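Aldehyde dehydrogenase (Burkholderia vietnamiensis, PDB 5KF0) probably oxidises aldehydes to carboxylic acids with a nicotinamide adenine dinucleotide cofactor, as a tetramer that binds NADPH. Local coordinates at residues Arg342-Ser345 against Gly346-Asp349; Ser304-Asp307 against Thr308-Lys312; Asp399-Asp402 against Asp403-Arg407. One frame throughout, in Å; residues are numbered along the deposited sequence.

Overall arrangement
All three contacts are local, between side chains three to five residues apart on helices of the part of the chain built on the sheet that includes strands 298-302, 368-375 and 392-398. Interaction 1 lies mid-helix on 338-353; interactions 2 and 3 sit at the first turns of helices 306-319 and 401-409, about 18 Å apart, while interaction 1 is about 26 and 28 Å from them, centre to centre. All are partly buried: apolar side chains pack on strands and charged ends lie mostly outward, though interaction 2 bonds Glu-375 of strand 368-375. An arginine takes part in each: over a tryptophan face in 342-349, against a tyrosine edge with an aspartate over its face in 304-312, and on both flanks of an aspartate in 399-407.

Interaction 1. Residues Arg342-Ser345 against Gly346-Asp349; sequences RRLS and GWMD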
loop_
_atom_site.group_PDB
_atom_site.type_symbol
_atom_site.label_atom_id
_atom_site.label_comp_id
_atom_site.label_asym_id
_atom_site.label_seq_id
_atom_site.Cartn_x
_atom_site.Cartn_y
_atom_site.Cartn_z
ATOM N N ARG A 342 22.865 21.855 -37.426
ATOM C CA ARG A 342 23.029 21.348 -38.786
ATOM C C ARG A 342 22.404 19.971 -38.957
ATOM O O ARG A 342 21.872 19.672 -40.034
ATOM C CB ARG A 342 24.508 21.299 -39.163
ATOM C CG ARG A 342 25.115 22.658 -39.434
ATOM C CD ARG A 342 26.466 22.531 -40.131
ATOM N NE ARG A 342 27.450 21.824 -39.314
ATOM C CZ ARG A 342 28.191 22.402 -38.372
ATOM N NH1 ARG A 342 28.052 23.695 -38.118
ATOM N NH2 ARG A 342 29.067 21.686 -37.679
ATOM N N ARG A 343 22.458 19.122 -37.923
ATOM C CA ARG A 343 21.774 17.833 -37.993
ATOM C C ARG A 343 20.289 18.031 -38.261
ATOM O O ARG A 343 19.727 17.467 -39.208
ATOM C CB ARG A 343 21.970 17.042 -36.697
ATOM C CG ARG A 343 21.029 15.823 -36.590
ATOM C CD ARG A 343 21.026 15.163 -35.211
ATOM N NE ARG A 343 20.750 16.099 -34.115
ATOM C CZ ARG A 343 19.541 16.546 -33.789
ATOM N NH1 ARG A 343 18.479 16.163 -34.480
ATOM N NH2 ARG A 343 19.398 17.398 -32.778
ATOM N N LEU A 344 19.640 18.844 -37.433
ATOM C CA LEU A 344 18.197 19.029 -37.549
ATOM C C LEU A 344 17.827 19.757 -38.836
ATOM O O LEU A 344 16.844 19.395 -39.494
ATOM C CB LEU A 344 17.678 19.785 -36.328
ATOM C CG LEU A 344 16.169 20.013 -36.298
ATOM C CD1 LEU A 344 15.394 18.696 -36.451
ATOM C CD2 LEU A 344 15.851 20.674 -34.970
ATOM N N SER A 345 18.600 20.781 -39.218
ATOM C CA SER A 345 18.296 21.473 -40.467
ATOM C C SER A 345 18.458 20.546 -41.667
ATOM O O SER A 345 17.720 20.679 -42.649
ATOM C CB SER A 345 19.167 22.725 -40.617
ATOM O OG SER A 345 20.494 22.402 -40.979
ATOM N N GLY A 346 19.383 19.583 -41.599
ATOM C CA GLY A 346 19.515 18.624 -42.687
ATOM C C GLY A 346 18.303 17.718 -42.816
ATOM O O GLY A 346 17.840 17.438 -43.930
ATOM N N TRP A 347 17.774 17.247 -41.680
ATOM C CA TRP A 347 16.528 16.480 -41.698
ATOM C C TRP A 347 15.377 17.322 -42.228
ATOM O O TRP A 347 14.507 16.819 -42.948
ATOM C CB TRP A 347 16.182 15.975 -40.294
ATOM C CG TRP A 347 17.175 15.041 -39.671
ATOM C CD1 TRP A 347 18.299 14.519 -40.250
ATOM C CD2 TRP A 347 17.128 14.523 -38.342
ATOM N NE1 TRP A 347 18.955 13.704 -39.355
ATOM C CE2 TRP A 347 18.258 13.695 -38.174
ATOM C CE3 TRP A 347 16.241 14.683 -37.271
ATOM C CZ2 TRP A 347 18.518 13.020 -36.976
ATOM C CZ3 TRP A 347 16.501 14.014 -36.086
ATOM C CH2 TRP A 347 17.636 13.200 -35.947
ATOM N N MET A 348 15.334 18.601 -41.846
ATOM C CA MET A 348 14.278 19.479 -42.331
ATOM C C MET A 348 14.366 19.637 -43.841
ATOM O O MET A 348 13.357 19.529 -44.542
ATOM C CB MET A 348 14.364 20.840 -41.644
ATOM C CG MET A 348 13.225 21.782 -42.003
ATOM S SD MET A 348 13.331 23.336 -41.097
ATOM C CE MET A 348 14.879 23.981 -41.721
ATOM N N ASP A 349 15.575 19.893 -44.356
ATOM C CA ASP A 349 15.766 20.010 -45.801
ATOM C C ASP A 349 15.313 18.745 -46.518
ATOM O O ASP A 349 14.685 18.819 -47.579
ATOM C CB ASP A 349 17.234 20.289 -46.130
ATOM C CG ASP A 349 17.703 21.655 -45.649
ATOM O OD1 ASP A 349 16.852 22.505 -45.322
ATOM O OD2 ASP A 349 18.934 21.876 -45.613
HETATM O O HOH W 1 20.782 22.280 -43.711
#
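Arg-343 lies across one face of the Trp-347 indole, one helical turn further on, and makes both a cation-pi and a CH-pi contact with it. Its CG stands over the six-membered ring, 4.2 Å from the centroid and displaced toward the rim. The chain then bends at chi3 (54°), which carries NH1 over the far end of the same face, 3.3 Å from Trp-347 CZ3. The guanidinium is tipped 62° from the indole plane, so its edge meets the ring and the two do not stack flat. Its polar end is held by others: a salt bridge from NH2 to Glu-340 and a hydrogen bond from NH1 to the carbonyl of Ala-388 fix the group that the indole receives.

Among apolar contacts, Leu-344 CD1 approaches Trp-347 CE3 at 4.2 Å. Leu-344 and Met-348 both pack on Phe-369 of strand 368-375.

Of the polar contacts, in the conformer described, a water bridges Ser-345 OG and Asp-349 OD2, donating to OD2 at 2.7 Å. Four main-chain bonds run from residue i+4 to residue i, the shortest 2.9 Å, as from Met-348 N to Leu-344 O.

The arrangement is an i to i+4 arginine-tryptophan pair on an amphipathic alpha-helix, with one side against strand 368-375 and the Arg-343 side chain about 8 Å from the bound NADPH.

Interaction 2. Residues Ser304-Asp307 against Thr308-Lys312; sequences SLYD and TLRDK
Arg-310 N donates to Tyr-306 O at 2.8 Å, and the arginine side chain, in the conformer described here and below, adds a water-mediated link. Its NH2 donates to a water 2.7 Å away, and that water donates in turn to Asp-307 O and to Asp-311 OD1. Arg-310 NH1 forms a salt bridge with Glu-375, which also accepts a bond from Tyr-306 OH. With Asp-307 the salt bridge is one of charges alone: OD1 lies over one face of the guanidinium, 3.4 Å from Arg-310 NH2, and no N-H points at it. Carboxylate and guanidinium planes are only 14° apart, the two side chains running side by side. The water, not the carboxylate, lies in the guanidinium plane.

This is the first turn of helix 306-319, which follows strand 298-302. Leu-309 N bonds Leu-305 O at 2.9 Å, and Thr-308 N is met by a second water.

Further in, Arg-310 NH1 comes to the edge of the Tyr-306 ring, in its plane and 3.7 Å from CE2, with ring and guanidinium planes 79° apart. The arginine chain runs extended as far as CD, 4.0 Å from the same CE2, and bends beyond it at chi3. Tyr-306 and Leu-309 pack on Val-301 of strand 298-302, and Leu-309 reaches Leu-274 and Val-278 of helix 274-286.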
loop_
_atom_site.group_PDB
_atom_site.type_symbol
_atom_site.label_atom_id
_atom_site.label_comp_id
_atom_site.label_asym_id
_atom_site.label_seq_id
_atom_site.Cartn_x
_atom_site.Cartn_y
_atom_site.Cartn_z
ATOM N N SER A 304 -11.685 18.046 -38.549
ATOM C CA SER A 304 -12.733 19.058 -38.415
ATOM C C SER A 304 -12.191 20.393 -37.912
ATOM O O SER A 304 -12.772 21.445 -38.208
ATOM C CB SER A 304 -13.837 18.557 -37.484
ATOM O OG SER A 304 -13.344 18.390 -36.162
ATOM N N LEU A 305 -11.094 20.381 -37.159
ATOM C CA LEU A 305 -10.468 21.541 -36.533
ATOM C C LEU A 305 -9.128 21.908 -37.154
ATOM O O LEU A 305 -8.506 22.883 -36.714
ATOM C CB LEU A 305 -10.241 21.267 -35.040
ATOM C CG LEU A 305 -11.437 20.822 -34.208
ATOM C CD1 LEU A 305 -11.021 20.623 -32.743
ATOM C CD2 LEU A 305 -12.527 21.857 -34.336
ATOM N N TYR A 306 -8.639 21.118 -38.112
ATOM C CA TYR A 306 -7.264 21.243 -38.584
ATOM C C TYR A 306 -6.952 22.647 -39.099
ATOM O O TYR A 306 -5.932 23.240 -38.723
ATOM C CB TYR A 306 -7.001 20.197 -39.668
ATOM C CG TYR A 306 -5.567 20.149 -40.152
ATOM C CD1 TYR A 306 -4.647 19.273 -39.583
ATOM C CD2 TYR A 306 -5.135 20.974 -41.189
ATOM C CE1 TYR A 306 -3.343 19.218 -40.027
ATOM C CE2 TYR A 306 -3.832 20.932 -41.631
ATOM C CZ TYR A 306 -2.940 20.053 -41.049
ATOM O OH TYR A 306 -1.640 20.010 -41.497
ATOM N N ASP A 307 -7.802 23.192 -39.974
ATOM C CA ASP A 307 -7.473 24.476 -40.594
ATOM C C ASP A 307 -7.452 25.605 -39.571
ATOM O O ASP A 307 -6.577 26.480 -39.623
ATOM C CB ASP A 307 -8.458 24.801 -41.712
ATOM C CG ASP A 307 -8.282 23.917 -42.919
ATOM O OD1 ASP A 307 -7.268 23.200 -43.000
ATOM O OD2 ASP A 307 -9.162 23.950 -43.803
ATOM N N THR A 308 -8.404 25.612 -38.635
ATOM C CA THR A 308 -8.421 26.680 -37.638
ATOM C C THR A 308 -7.246 26.555 -36.674
ATOM O O THR A 308 -6.589 27.555 -36.349
ATOM C CB THR A 308 -9.743 26.674 -36.880
ATOM O OG1 THR A 308 -10.812 26.856 -37.814
ATOM C CG2 THR A 308 -9.771 27.806 -35.871
ATOM N N LEU A 309 -6.971 25.341 -36.198
ATOM C CA LEU A 309 -5.807 25.150 -35.340
ATOM C C LEU A 309 -4.527 25.536 -36.071
ATOM O O LEU A 309 -3.647 26.184 -35.494
ATOM C CB LEU A 309 -5.731 23.702 -34.852
ATOM C CG LEU A 309 -4.602 23.409 -33.862
ATOM C CD1 LEU A 309 -5.025 22.343 -32.850
ATOM C CD2 LEU A 309 -3.334 22.956 -34.576
ATOM N N ARG A 310 -4.404 25.136 -37.338
ATOM C CA ARG A 310 -3.197 25.455 -38.095
ATOM C C ARG A 310 -2.963 26.958 -38.142
ATOM O O ARG A 310 -1.850 27.429 -37.876
ATOM C CB ARG A 310 -3.283 24.881 -39.510
ATOM C CG ARG A 310 -2.073 25.231 -40.376
ATOM C CD ARG A 310 -2.184 24.618 -41.766
ATOM N NE ARG A 310 -3.302 25.180 -42.523
ATOM C CZ ARG A 310 -3.780 24.659 -43.648
ATOM N NH1 ARG A 310 -3.243 23.559 -44.155
ATOM N NH2 ARG A 310 -4.798 25.244 -44.265
ATOM N N ASP A 311 -4.004 27.731 -38.475
ATOM C CA ASP A 311 -3.860 29.185 -38.530
ATOM C C ASP A 311 -3.402 29.746 -37.191
ATOM O O ASP A 311 -2.504 30.597 -37.132
ATOM C CB ASP A 311 -5.180 29.840 -38.940
ATOM C CG ASP A 311 -5.552 29.564 -40.378
ATOM O OD1 ASP A 311 -4.694 29.069 -41.140
ATOM O OD2 ASP A 311 -6.707 29.861 -40.743
ATOM N N LYS A 312 -4.034 29.299 -36.105
ATOM C CA LYS A 312 -3.668 29.776 -34.776
ATOM C C LYS A 312 -2.251 29.362 -34.400
ATOM O O LYS A 312 -1.501 30.154 -33.816
ATOM C CB LYS A 312 -4.665 29.253 -33.742
ATOM C CG LYS A 312 -6.058 29.888 -33.856
ATOM C CD LYS A 312 -7.045 29.229 -32.890
ATOM C CE LYS A 312 -8.411 29.904 -32.911
ATOM N NZ LYS A 312 -8.385 31.227 -32.225
HETATM O O HOH W 2 -10.900 24.163 -39.022
HETATM O O HOH W 3 -5.411 26.890 -42.215
#

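Interaction 3. Residues Asp399-Asp402 against Asp403-Arg407; sequences DRFD and DALAR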
loop_
_atom_site.group_PDB
_atom_site.type_symbol
_atom_site.label_atom_id
_atom_site.label_comp_id
_atom_site.label_asym_id
_atom_site.label_seq_id
_atom_site.Cartn_x
_atom_site.Cartn_y
_atom_site.Cartn_z
ATOM N N ASP A 399 -8.752 11.473 -39.124
ATOM C CA ASP A 399 -10.209 11.350 -39.091
ATOM C C ASP A 399 -10.703 10.489 -37.941
ATOM O O ASP A 399 -11.679 10.841 -37.271
ATOM C CB ASP A 399 -10.748 10.722 -40.388
ATOM C CG ASP A 399 -10.474 11.546 -41.604
ATOM O OD1 ASP A 399 -10.434 12.788 -41.494
ATOM O OD2 ASP A 399 -10.316 10.942 -42.682
ATOM N N ARG A 400 -10.074 9.337 -37.729
ATOM C CA ARG A 400 -10.515 8.344 -36.758
ATOM C C ARG A 400 -9.559 8.344 -35.579
ATOM O O ARG A 400 -8.346 8.255 -35.772
ATOM C CB ARG A 400 -10.545 6.941 -37.370
ATOM C CG ARG A 400 -11.561 6.717 -38.467
ATOM C CD ARG A 400 -11.562 5.244 -38.896
ATOM N NE ARG A 400 -10.321 4.865 -39.568
ATOM C CZ ARG A 400 -9.313 4.213 -38.992
ATOM N NH1 ARG A 400 -9.387 3.850 -37.715
ATOM N NH2 ARG A 400 -8.226 3.920 -39.697
ATOM N N PHE A 401 -10.106 8.397 -34.365
ATOM C CA PHE A 401 -9.256 8.439 -33.176
ATOM C C PHE A 401 -8.283 7.260 -33.124
ATOM O O PHE A 401 -7.115 7.431 -32.754
ATOM C CB PHE A 401 -10.130 8.487 -31.916
ATOM C CG PHE A 401 -9.371 8.821 -30.662
ATOM C CD1 PHE A 401 -8.915 10.116 -30.437
ATOM C CD2 PHE A 401 -9.119 7.848 -29.704
ATOM C CE1 PHE A 401 -8.211 10.428 -29.276
ATOM C CE2 PHE A 401 -8.418 8.152 -28.544
ATOM C CZ PHE A 401 -7.956 9.445 -28.332
ATOM N N ASP A 402 -8.738 6.060 -33.502
ATOM C CA ASP A 402 -7.853 4.895 -33.456
ATOM C C ASP A 402 -6.683 5.036 -34.426
ATOM O O ASP A 402 -5.589 4.518 -34.160
ATOM C CB ASP A 402 -8.638 3.619 -33.771
ATOM C CG ASP A 402 -9.203 2.950 -32.533
ATOM O OD1 ASP A 402 -9.059 3.500 -31.422
ATOM O OD2 ASP A 402 -9.801 1.858 -32.686
ATOM N N ASP A 403 -6.892 5.729 -35.549
ATOM C CA ASP A 403 -5.794 5.994 -36.474
ATOM C C ASP A 403 -4.773 6.943 -35.850
ATOM O O ASP A 403 -3.564 6.771 -36.033
ATOM C CB ASP A 403 -6.345 6.571 -37.777
ATOM C CG ASP A 403 -5.261 6.857 -38.803
ATOM O OD1 ASP A 403 -5.228 7.993 -39.320
ATOM O OD2 ASP A 403 -4.459 5.953 -39.115
ATOM N N ALA A 404 -5.243 7.968 -35.134
ATOM C CA ALA A 404 -4.324 8.842 -34.412
ATOM C C ALA A 404 -3.490 8.050 -33.417
ATOM O O ALA A 404 -2.270 8.244 -33.321
ATOM C CB ALA A 404 -5.102 9.948 -33.693
ATOM N N LEU A 405 -4.125 7.134 -32.678
ATOM C CA LEU A 405 -3.379 6.340 -31.703
ATOM C C LEU A 405 -2.329 5.478 -32.394
ATOM O O LEU A 405 -1.175 5.407 -31.945
ATOM C CB LEU A 405 -4.331 5.460 -30.881
ATOM C CG LEU A 405 -5.394 6.182 -30.047
ATOM C CD1 LEU A 405 -6.260 5.168 -29.300
ATOM C CD2 LEU A 405 -4.769 7.168 -29.073
ATOM N N ALA A 406 -2.710 4.825 -33.492
ATOM C CA ALA A 406 -1.763 3.995 -34.229
ATOM C C ALA A 406 -0.587 4.819 -34.730
ATOM O O ALA A 406 0.554 4.343 -34.748
ATOM C CB ALA A 406 -2.468 3.302 -35.392
ATOM N N ARG A 407 -0.838 6.062 -35.138
ATOM C CA ARG A 407 0.252 6.871 -35.664
ATOM C C ARG A 407 1.158 7.388 -34.549
ATOM O O ARG A 407 2.371 7.495 -34.750
ATOM C CB ARG A 407 -0.328 7.994 -36.522
ATOM C CG ARG A 407 -0.826 7.423 -37.853
ATOM C CD ARG A 407 -1.894 8.269 -38.544
ATOM N NE ARG A 407 -1.339 9.499 -39.092
ATOM C CZ ARG A 407 -2.076 10.487 -39.596
ATOM N NH1 ARG A 407 -3.401 10.394 -39.615
ATOM N NH2 ARG A 407 -1.485 11.574 -40.070
HETATM O O HOH W 4 -7.782 8.965 -39.710
HETATM O O HOH W 5 -4.896 3.300 -38.940
#
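The Arg-400 guanidinium carries Asp-403 CB on one face, 3.6 Å above its plane and displaced toward the rim. NH2 is the nearest guanidinium atom, 3.8 Å from that CB, and the two side chains cross at about a right angle. The Asp-403 carboxylate is turned 44° from the guanidinium and stays beyond salt-bridge range, with OD2 4.3 Å from NH2. A water donating to OD2 bridges to NH2 from the side, by a long, weak bond. Arg-400 also touches a crystal neighbour, which may influence this pose.

The Arg-407 guanidinium, by contrast, takes Asp-403 OD1 at its edge and nearly in its plane. NH1 donates to OD1 at 3.0 Å and 154°, on the syn side but well out of the carboxylate plane. With its CG anti to the backbone N (chi1 -179°), Asp-403 points its carboxylate to where this arginine, four residues on, can reach it. A second water, also held by Asp-399 N, donates to OD1. Arg-407 is held further by Glu-396 and by the carbonyl of Lys-397, both on strand 392-398.

The Phe-401 ring is met obliquely by Leu-405: CE2 lies 3.8 Å from both CD1 and CD2, so the forked end of the leucine straddles that carbon. His-426 stacks with the same phenyl ring, and Ile-265 of strand 263-266 packs against both side chains.

Arg-400 holds the N-cap position of helix 401-409, and its carbonyl accepts Ala-404 N at 3.2 Å. Asp-402 OD1 approaches Leu-405 CD1, while its OD2 makes a salt bridge to Arg-429 of helix 424-433.

Asp-402 and Asp-403 sit near the N-terminal end of the helix, where its dipole would be expected to favour negative charge, and the arginines and waters around Asp-403 should likewise favour its ionised form.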